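Side-chain contacts in effector protein HopAB2 (PDB 3HGL), which is a secreted effector that suppresses plant immunity in susceptible hosts but is recognised by the tomato Pto resistance protein, this fragment being the Pto-interaction region: residues S24-M29 and G73-A78; V17-D22 and S42-N47; N32-D37 and L67-R72. One frame throughout, in Å; residues are numbered along the deposited sequence.

Contact 1: S24-M29 and G73-A78; sequences SHTRNM and GALRRA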
loop_
_atom_site.group_PDB
_atom_site.type_symbol
_atom_site.label_atom_id
_atom_site.label_comp_id
_atom_site.label_asym_id
_atom_site.label_seq_id
_atom_site.Cartn_x
_atom_site.Cartn_y
_atom_site.Cartn_z
ATOM N N SER A 24 -6.417 -6.013 -5.430
ATOM C CA SER A 24 -7.391 -5.121 -6.057
ATOM C C SER A 24 -8.009 -4.342 -4.892
ATOM O O SER A 24 -8.281 -3.146 -4.998
ATOM C CB SER A 24 -8.472 -5.908 -6.829
ATOM O OG SER A 24 -9.322 -6.653 -5.966
ATOM N N HIS A 25 -8.203 -5.029 -3.770
ATOM C CA HIS A 25 -8.750 -4.392 -2.574
ATOM C C HIS A 25 -7.702 -3.447 -1.978
ATOM O O HIS A 25 -8.022 -2.359 -1.507
ATOM C CB HIS A 25 -9.154 -5.452 -1.537
ATOM C CG HIS A 25 -9.572 -4.883 -0.212
ATOM N ND1 HIS A 25 -8.679 -4.636 0.809
ATOM C CD2 HIS A 25 -10.784 -4.488 0.247
ATOM C CE1 HIS A 25 -9.320 -4.116 1.840
ATOM N NE2 HIS A 25 -10.599 -4.015 1.525
ATOM N N THR A 26 -6.439 -3.859 -2.015
ATOM C CA THR A 26 -5.380 -3.019 -1.470
ATOM C C THR A 26 -5.308 -1.710 -2.251
ATOM O O THR A 26 -5.084 -0.652 -1.669
ATOM C CB THR A 26 -4.016 -3.732 -1.516
ATOM O OG1 THR A 26 -4.156 -5.038 -0.946
ATOM C CG2 THR A 26 -2.973 -2.948 -0.712
ATOM N N ARG A 27 -5.502 -1.775 -3.568
ATOM C CA ARG A 27 -5.470 -0.560 -4.381
ATOM C C ARG A 27 -6.554 0.410 -3.916
ATOM O O ARG A 27 -6.315 1.613 -3.814
ATOM C CB ARG A 27 -5.697 -0.870 -5.866
ATOM C CG ARG A 27 -4.560 -1.602 -6.565
ATOM C CD ARG A 27 -4.805 -1.624 -8.082
ATOM N NE ARG A 27 -4.811 -0.273 -8.636
ATOM C CZ ARG A 27 -5.462 0.080 -9.741
ATOM N NH1 ARG A 27 -6.164 -0.819 -10.412
ATOM N NH2 ARG A 27 -5.414 1.333 -10.178
ATOM N N ASN A 28 -7.750 -0.109 -3.650
ATOM C CA ASN A 28 -8.856 0.736 -3.192
ATOM C C ASN A 28 -8.542 1.402 -1.871
ATOM O O ASN A 28 -8.793 2.597 -1.691
ATOM C CB ASN A 28 -10.139 -0.070 -3.000
ATOM C CG ASN A 28 -10.652 -0.662 -4.279
ATOM O OD1 ASN A 28 -10.429 -0.122 -5.357
ATOM N ND2 ASN A 28 -11.366 -1.782 -4.170
HETATM N N MSE A 29 -8.017 0.625 -0.931
HETATM C CA MSE A 29 -7.694 1.169 0.382
HETATM C C MSE A 29 -6.574 2.192 0.313
HETATM O O MSE A 29 -6.637 3.223 0.983
HETATM C CB MSE A 29 -7.306 0.050 1.351
HETATM C CG MSE A 29 -8.473 -0.760 1.886
HETATM SE SE MSE A 29 -9.823 0.357 2.701
HETATM C CE MSE A 29 -10.970 0.505 1.159
ATOM N N GLY A 73 1.573 2.991 -8.181
ATOM C CA GLY A 73 1.878 2.592 -9.544
ATOM C C GLY A 73 2.176 1.107 -9.668
ATOM O O GLY A 73 1.710 0.450 -10.596
ATOM N N ALA A 74 2.956 0.578 -8.729
ATOM C CA ALA A 74 3.312 -0.836 -8.734
ATOM C C ALA A 74 2.070 -1.713 -8.583
ATOM O O ALA A 74 1.966 -2.764 -9.221
ATOM C CB ALA A 74 4.300 -1.131 -7.608
ATOM N N LEU A 75 1.134 -1.298 -7.733
ATOM C CA LEU A 75 -0.087 -2.077 -7.536
ATOM C C LEU A 75 -0.955 -2.070 -8.790
ATOM O O LEU A 75 -1.515 -3.097 -9.174
ATOM C CB LEU A 75 -0.895 -1.527 -6.356
ATOM C CG LEU A 75 -0.358 -1.842 -4.955
ATOM C CD1 LEU A 75 -1.179 -1.091 -3.914
ATOM C CD2 LEU A 75 -0.419 -3.344 -4.709
ATOM N N ARG A 76 -1.062 -0.907 -9.423
ATOM C CA ARG A 76 -1.867 -0.777 -10.633
ATOM C C ARG A 76 -1.335 -1.699 -11.722
ATOM O O ARG A 76 -2.101 -2.426 -12.360
ATOM C CB ARG A 76 -1.863 0.670 -11.134
ATOM C CG ARG A 76 -2.693 0.878 -12.402
ATOM C CD ARG A 76 -2.725 2.334 -12.853
ATOM N NE ARG A 76 -1.395 2.843 -13.175
ATOM C CZ ARG A 76 -0.721 3.705 -12.421
ATOM N NH1 ARG A 76 -1.255 4.163 -11.293
ATOM N NH2 ARG A 76 0.488 4.105 -12.789
ATOM N N ARG A 77 -0.024 -1.666 -11.940
ATOM C CA ARG A 77 0.577 -2.518 -12.959
ATOM C C ARG A 77 0.442 -3.994 -12.591
ATOM O O ARG A 77 0.199 -4.829 -13.459
ATOM C CB ARG A 77 2.054 -2.161 -13.161
ATOM C CG ARG A 77 2.284 -0.862 -13.929
ATOM C CD ARG A 77 3.770 -0.660 -14.232
ATOM N NE ARG A 77 4.550 -0.366 -13.032
ATOM C CZ ARG A 77 4.527 0.801 -12.393
ATOM N NH1 ARG A 77 3.763 1.791 -12.838
ATOM N NH2 ARG A 77 5.265 0.975 -11.304
ATOM N N ALA A 78 0.581 -4.314 -11.305
ATOM C CA ALA A 78 0.467 -5.701 -10.860
ATOM C C ALA A 78 -0.914 -6.284 -11.164
ATOM O O ALA A 78 -1.029 -7.400 -11.673
ATOM C CB ALA A 78 0.756 -5.799 -9.367
HETATM O O HOH W 1 -3.677 3.827 -9.697
#
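Arg27 and Leu75 carry the meeting of two near-antiparallel helices, 23-35 and 66-80, in this small all-helical domain; the short axes run 147° apart and approach to 9.7 Å. The tight part is apolar. Arg27 CG lies 3.7 Å from Leu75 CB, the two side chains sliding past each other in opposite directions, and Thr26 CG2 meets Leu75 CD1 at 4.1 Å, crossing it at about a right angle. Leu75 also touches Val13, Ile23 and Leu30, which places it in the domain interior, while Thr26 OG1 turns to Glu45 and leaves its methyl for the leucine. Toward solvent the fit changes character. Arg27 bends at chi3 (63°) and lays one face of its guanidinium over the start of the Arg76 side chain, with NH2 3.5 Å from Arg76 CG. No direct hydrogen bond joins the segments here. The two guanidinium planes stand 77° apart; Arg27 NH2 and Arg76 NH1 are 5.2 Å apart, and a water lies between them. That water lies in the plane of both groups, at their edges, and accepts from Arg27 NH2 at 3.1 Å and from Arg76 NH1 at 2.9 Å.

Contact 2: V17-D22 and S42-N47; sequences VSEGAD and SRVEQN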
loop_
_atom_site.group_PDB
_atom_site.type_symbol
_atom_site.label_atom_id
_atom_site.label_comp_id
_atom_site.label_asym_id
_atom_site.label_seq_id
_atom_site.Cartn_x
_atom_site.Cartn_y
_atom_site.Cartn_z
ATOM N N VAL A 17 1.121 -10.093 -2.262
ATOM C CA VAL A 17 0.732 -11.266 -3.031
ATOM C C VAL A 17 1.104 -12.538 -2.275
ATOM O O VAL A 17 0.277 -13.431 -2.096
ATOM C CB VAL A 17 1.421 -11.276 -4.418
ATOM C CG1 VAL A 17 1.037 -12.534 -5.189
ATOM C CG2 VAL A 17 1.023 -10.031 -5.206
ATOM N N SER A 18 2.348 -12.606 -1.816
ATOM C CA SER A 18 2.829 -13.772 -1.086
ATOM C C SER A 18 1.977 -14.084 0.142
ATOM O O SER A 18 1.724 -15.246 0.452
ATOM C CB SER A 18 4.286 -13.560 -0.661
ATOM O OG SER A 18 4.763 -14.668 0.080
ATOM N N GLU A 19 1.524 -13.047 0.838
ATOM C CA GLU A 19 0.721 -13.265 2.031
ATOM C C GLU A 19 -0.772 -13.481 1.769
ATOM O O GLU A 19 -1.572 -13.555 2.702
ATOM C CB GLU A 19 0.960 -12.124 3.029
ATOM C CG GLU A 19 2.369 -12.183 3.615
ATOM C CD GLU A 19 2.610 -11.193 4.728
ATOM O OE1 GLU A 19 1.731 -11.055 5.603
ATOM O OE2 GLU A 19 3.690 -10.560 4.739
ATOM N N GLY A 20 -1.139 -13.601 0.497
ATOM C CA GLY A 20 -2.528 -13.849 0.149
ATOM C C GLY A 20 -3.471 -12.661 0.174
ATOM O O GLY A 20 -4.686 -12.836 0.268
ATOM N N ALA A 21 -2.932 -11.449 0.092
ATOM C CA ALA A 21 -3.782 -10.261 0.097
ATOM C C ALA A 21 -4.432 -10.082 -1.269
ATOM O O ALA A 21 -3.878 -10.493 -2.289
ATOM C CB ALA A 21 -2.953 -9.024 0.449
ATOM N N ASP A 22 -5.621 -9.489 -1.287
ATOM C CA ASP A 22 -6.326 -9.219 -2.538
ATOM C C ASP A 22 -5.866 -7.819 -2.952
ATOM O O ASP A 22 -6.406 -6.814 -2.484
ATOM C CB ASP A 22 -7.840 -9.247 -2.295
ATOM C CG ASP A 22 -8.634 -8.669 -3.452
ATOM O OD1 ASP A 22 -8.075 -8.524 -4.559
ATOM O OD2 ASP A 22 -9.833 -8.370 -3.255
ATOM N N SER A 42 -7.379 -4.706 5.680
ATOM C CA SER A 42 -7.610 -6.020 6.269
ATOM C C SER A 42 -6.495 -6.266 7.286
ATOM O O SER A 42 -5.519 -5.509 7.347
ATOM C CB SER A 42 -7.556 -7.099 5.190
ATOM O OG SER A 42 -6.233 -7.230 4.693
ATOM N N ARG A 43 -6.628 -7.320 8.084
ATOM C CA ARG A 43 -5.598 -7.619 9.067
ATOM C C ARG A 43 -4.253 -7.843 8.378
ATOM O O ARG A 43 -3.226 -7.344 8.831
ATOM C CB ARG A 43 -5.982 -8.855 9.887
ATOM C CG ARG A 43 -7.205 -8.640 10.766
ATOM C CD ARG A 43 -7.391 -9.785 11.749
ATOM N NE ARG A 43 -8.479 -9.515 12.685
ATOM C CZ ARG A 43 -8.826 -10.325 13.682
ATOM N NH1 ARG A 43 -8.169 -11.461 13.877
ATOM N NH2 ARG A 43 -9.832 -9.997 14.484
ATOM N N VAL A 44 -4.264 -8.587 7.278
ATOM C CA VAL A 44 -3.035 -8.856 6.539
ATOM C C VAL A 44 -2.423 -7.562 5.989
ATOM O O VAL A 44 -1.226 -7.316 6.157
ATOM C CB VAL A 44 -3.291 -9.840 5.374
ATOM C CG1 VAL A 44 -2.062 -9.930 4.481
ATOM C CG2 VAL A 44 -3.623 -11.220 5.930
ATOM N N GLU A 45 -3.245 -6.737 5.342
ATOM C CA GLU A 45 -2.764 -5.478 4.776
ATOM C C GLU A 45 -2.216 -4.552 5.854
ATOM O O GLU A 45 -1.140 -3.973 5.705
ATOM C CB GLU A 45 -3.889 -4.755 4.022
ATOM C CG GLU A 45 -4.493 -5.560 2.876
ATOM C CD GLU A 45 -5.743 -4.920 2.286
ATOM O OE1 GLU A 45 -6.505 -4.290 3.047
ATOM O OE2 GLU A 45 -5.971 -5.066 1.064
ATOM N N GLN A 46 -2.966 -4.410 6.942
ATOM C CA GLN A 46 -2.548 -3.534 8.023
ATOM C C GLN A 46 -1.199 -3.969 8.578
ATOM O O GLN A 46 -0.313 -3.144 8.768
ATOM C CB GLN A 46 -3.595 -3.528 9.138
ATOM C CG GLN A 46 -3.293 -2.538 10.246
ATOM C CD GLN A 46 -4.430 -2.414 11.237
ATOM O OE1 GLN A 46 -4.800 -3.384 11.900
ATOM N NE2 GLN A 46 -4.995 -1.215 11.341
ATOM N N ASN A 47 -1.052 -5.264 8.833
ATOM C CA ASN A 47 0.200 -5.799 9.365
ATOM C C ASN A 47 1.363 -5.480 8.423
ATOM O O ASN A 47 2.445 -5.074 8.860
ATOM C CB ASN A 47 0.080 -7.315 9.560
ATOM C CG ASN A 47 1.338 -7.930 10.153
ATOM O OD1 ASN A 47 1.993 -8.762 9.524
ATOM N ND2 ASN A 47 1.679 -7.522 11.369
HETATM O O HOH W 2 0.279 -9.486 7.098
HETATM O O HOH W 3 -6.673 -7.845 0.661
#
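A Schellman motif ending helix 5-18 faces the capping box that starts helix 43-52, with Glu19 and Ala21 of the first set against Val44 of the second. Positive phi at Gly20 turns the chain after the last helical turn, and Glu19 and Ala21 both start their side chains toward helix 43-52. Direct contact is thin and apolar: Val44 CG1 is 4.0 Å from Glu19 CB and 4.2 Å from Ala21 CB. With CG1 anti to the backbone N (chi1 171°), this one methyl branch serves both neighbours. No direct hydrogen bond crosses, and water does the polar joining. One water accepts from Asp22 N at 2.8 Å and donates to Glu45 OE2 at 2.9 Å. A second lies close to Glu19 OE1 and Val44 O, but it has more acceptors around it than protons to give; Glu19 OE2 is taken by Gln15.

The Glu45 carboxylate is held from several directions. Ser42 N donates to OE1 at 2.8 Å in an almost straight bond (171°), on the anti side and somewhat out of the carboxylate plane. In return Glu45 N donates to Ser42 OG at 3.1 Å. OE2 is hydrogen-bonded to His25 ND1 as well as to Thr26, both on helix 23-35, which would probably favour the ionised form. The whole is a surface meeting of two helix ends: the C-terminal end of helix 5-18, closed by a Schellman motif with Gly20 at C-prime, beside a Ser-Glu capping box.

Contact 3: N32-D37 and L67-R72; sequences NAMNGD and LAIELR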
loop_
_atom_site.group_PDB
_atom_site.type_symbol
_atom_site.label_atom_id
_atom_site.label_comp_id
_atom_site.label_asym_id
_atom_site.label_seq_id
_atom_site.Cartn_x
_atom_site.Cartn_y
_atom_site.Cartn_z
ATOM N N ASN A 32 -7.945 5.383 -0.881
ATOM C CA ASN A 32 -8.667 6.051 0.210
ATOM C C ASN A 32 -7.687 6.729 1.163
ATOM O O ASN A 32 -7.864 7.895 1.529
ATOM C CB ASN A 32 -9.483 5.042 1.019
ATOM C CG ASN A 32 -10.798 4.687 0.362
ATOM O OD1 ASN A 32 -11.049 5.027 -0.791
ATOM N ND2 ASN A 32 -11.650 3.991 1.103
ATOM N N ALA A 33 -6.660 5.990 1.570
ATOM C CA ALA A 33 -5.667 6.525 2.498
ATOM C C ALA A 33 -4.995 7.772 1.947
ATOM O O ALA A 33 -4.857 8.775 2.652
ATOM C CB ALA A 33 -4.617 5.466 2.812
HETATM N N MSE A 34 -4.576 7.707 0.685
HETATM C CA MSE A 34 -3.910 8.843 0.066
HETATM C C MSE A 34 -4.820 10.049 -0.137
HETATM O O MSE A 34 -4.334 11.158 -0.349
HETATM C CB MSE A 34 -3.253 8.416 -1.251
HETATM C CG MSE A 34 -2.049 7.503 -1.000
HETATM SE SE MSE A 34 -1.239 6.717 -2.563
HETATM C CE MSE A 34 -0.222 8.254 -3.150
ATOM N N ASN A 35 -6.132 9.832 -0.073
ATOM C CA ASN A 35 -7.084 10.933 -0.203
ATOM C C ASN A 35 -7.480 11.440 1.182
ATOM O O ASN A 35 -8.211 12.423 1.313
ATOM C CB ASN A 35 -8.354 10.496 -0.947
ATOM C CG ASN A 35 -8.163 10.445 -2.448
ATOM O OD1 ASN A 35 -7.412 11.235 -3.012
ATOM N ND2 ASN A 35 -8.858 9.523 -3.106
ATOM N N GLY A 36 -6.989 10.761 2.215
ATOM C CA GLY A 36 -7.327 11.155 3.564
ATOM C C GLY A 36 -8.713 10.678 3.958
ATOM O O GLY A 36 -9.314 11.216 4.892
ATOM N N ASP A 37 -9.236 9.687 3.236
ATOM C CA ASP A 37 -10.545 9.128 3.557
ATOM C C ASP A 37 -10.348 8.105 4.666
ATOM O O ASP A 37 -9.243 7.590 4.855
ATOM C CB ASP A 37 -11.166 8.405 2.352
ATOM C CG ASP A 37 -11.448 9.330 1.179
ATOM O OD1 ASP A 37 -11.868 10.481 1.401
ATOM O OD2 ASP A 37 -11.268 8.891 0.025
ATOM N N LEU A 67 7.132 6.813 -1.431
ATOM C CA LEU A 67 6.911 5.372 -1.400
ATOM C C LEU A 67 5.469 5.040 -1.779
ATOM O O LEU A 67 5.226 4.126 -2.566
ATOM C CB LEU A 67 7.229 4.814 -0.007
ATOM C CG LEU A 67 7.036 3.304 0.190
ATOM C CD1 LEU A 67 7.899 2.531 -0.810
ATOM C CD2 LEU A 67 7.416 2.923 1.620
ATOM N N ALA A 68 4.519 5.783 -1.219
ATOM C CA ALA A 68 3.098 5.564 -1.510
ATOM C C ALA A 68 2.823 5.747 -3.003
ATOM O O ALA A 68 2.104 4.954 -3.618
ATOM C CB ALA A 68 2.241 6.534 -0.703
ATOM N N ILE A 69 3.390 6.803 -3.580
ATOM C CA ILE A 69 3.213 7.081 -5.000
ATOM C C ILE A 69 3.724 5.916 -5.844
ATOM O O ILE A 69 3.044 5.470 -6.764
ATOM C CB ILE A 69 3.950 8.388 -5.396
ATOM C CG1 ILE A 69 3.244 9.585 -4.746
ATOM C CG2 ILE A 69 3.990 8.542 -6.926
ATOM C CD1 ILE A 69 3.969 10.909 -4.923
ATOM N N GLU A 70 4.918 5.418 -5.528
ATOM C CA GLU A 70 5.483 4.293 -6.271
ATOM C C GLU A 70 4.665 3.029 -6.029
ATOM O O GLU A 70 4.476 2.213 -6.932
ATOM C CB GLU A 70 6.939 4.051 -5.858
ATOM C CG GLU A 70 7.900 5.158 -6.271
ATOM C CD GLU A 70 7.846 5.458 -7.765
ATOM O OE1 GLU A 70 7.709 4.512 -8.568
ATOM O OE2 GLU A 70 7.954 6.644 -8.136
ATOM N N LEU A 71 4.179 2.866 -4.803
ATOM C CA LEU A 71 3.368 1.698 -4.466
ATOM C C LEU A 71 2.067 1.726 -5.261
ATOM O O LEU A 71 1.602 0.697 -5.737
ATOM C CB LEU A 71 3.052 1.676 -2.971
ATOM C CG LEU A 71 2.192 0.493 -2.502
ATOM C CD1 LEU A 71 2.833 -0.825 -2.924
ATOM C CD2 LEU A 71 2.043 0.547 -0.981
ATOM N N ARG A 72 1.479 2.909 -5.394
ATOM C CA ARG A 72 0.239 3.059 -6.152
ATOM C C ARG A 72 0.451 2.586 -7.588
ATOM O O ARG A 72 -0.382 1.870 -8.145
ATOM C CB ARG A 72 -0.204 4.523 -6.153
ATOM C CG ARG A 72 -1.435 4.813 -7.011
ATOM C CD ARG A 72 -1.792 6.295 -6.950
ATOM N NE ARG A 72 -0.750 7.134 -7.540
ATOM C CZ ARG A 72 -0.645 8.445 -7.345
ATOM N NH1 ARG A 72 -1.516 9.071 -6.568
ATOM N NH2 ARG A 72 0.324 9.136 -7.934
#
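Met34, present as selenomethionine, reaches from the last turn of helix 23-35 to Ala68, Ile69 and Arg72 on helix 66-80, and it is the one residue of its segment that makes this contact. The nearest backbones, Met34 CA and Ala68 CA, stay 7.9 Å apart, so the side chain has to span the gap. CB points toward the other helix without touching it. CG comes next, anti to the carbonyl carbon (chi1 -70°), and is still 4.4 Å from Ala68 CB. At SE the contact begins: the selenium is 4.0 Å from Ala68 CB and 3.9 Å from Ala68 O, close to the helix backbone. The chain then bends at chi3 (79°), and CE settles among three residues. It is 3.9 Å from Ala68 CB, 4.0 Å from Ile69 CG1 and 3.7 Å from Arg72 NH1.

Arg72 offers a flat surface instead: CE sits over one face of its guanidinium. Thus the methyl has apolar neighbours together with the flat of a charged group, and no hydrogen bond joins the segments. Ala68, whose CB meets both SE and CE, also touches Ile61; its backbone N is hydrogen-bonded to Ser65 OG. Just past Met34 the chain leaves the helix at Gly36, where positive phi and the bonds Asp37 N to Asn32 O and Gly36 N to Ala33 O complete a Schellman motif. One methionine side chain thus bridges two helices of the bundle, two residues before the C-prime glycine of the Schellman motif that ends helix 23-35.

Overall arrangement
Helix 23-35 takes part in contacts 1 and 3, pairing with helix 66-80 in both, and their centres lie 10 Å apart. Along the chain contact 3 is nested inside the loop closed by contact 1, whereas contact 2, which joins the end of helix 5-18 to the start of helix 43-52, crosses both. Contacts 1 and 2 have centres 12 Å apart and meet at the Glu45 carboxylate, which faces helix 23-35. Contacts 2 and 3, 16 Å apart between centres, do not touch and lie on opposite sides of the chain's centre. Together they tie four helices of the Pto-interaction region into one compact unit.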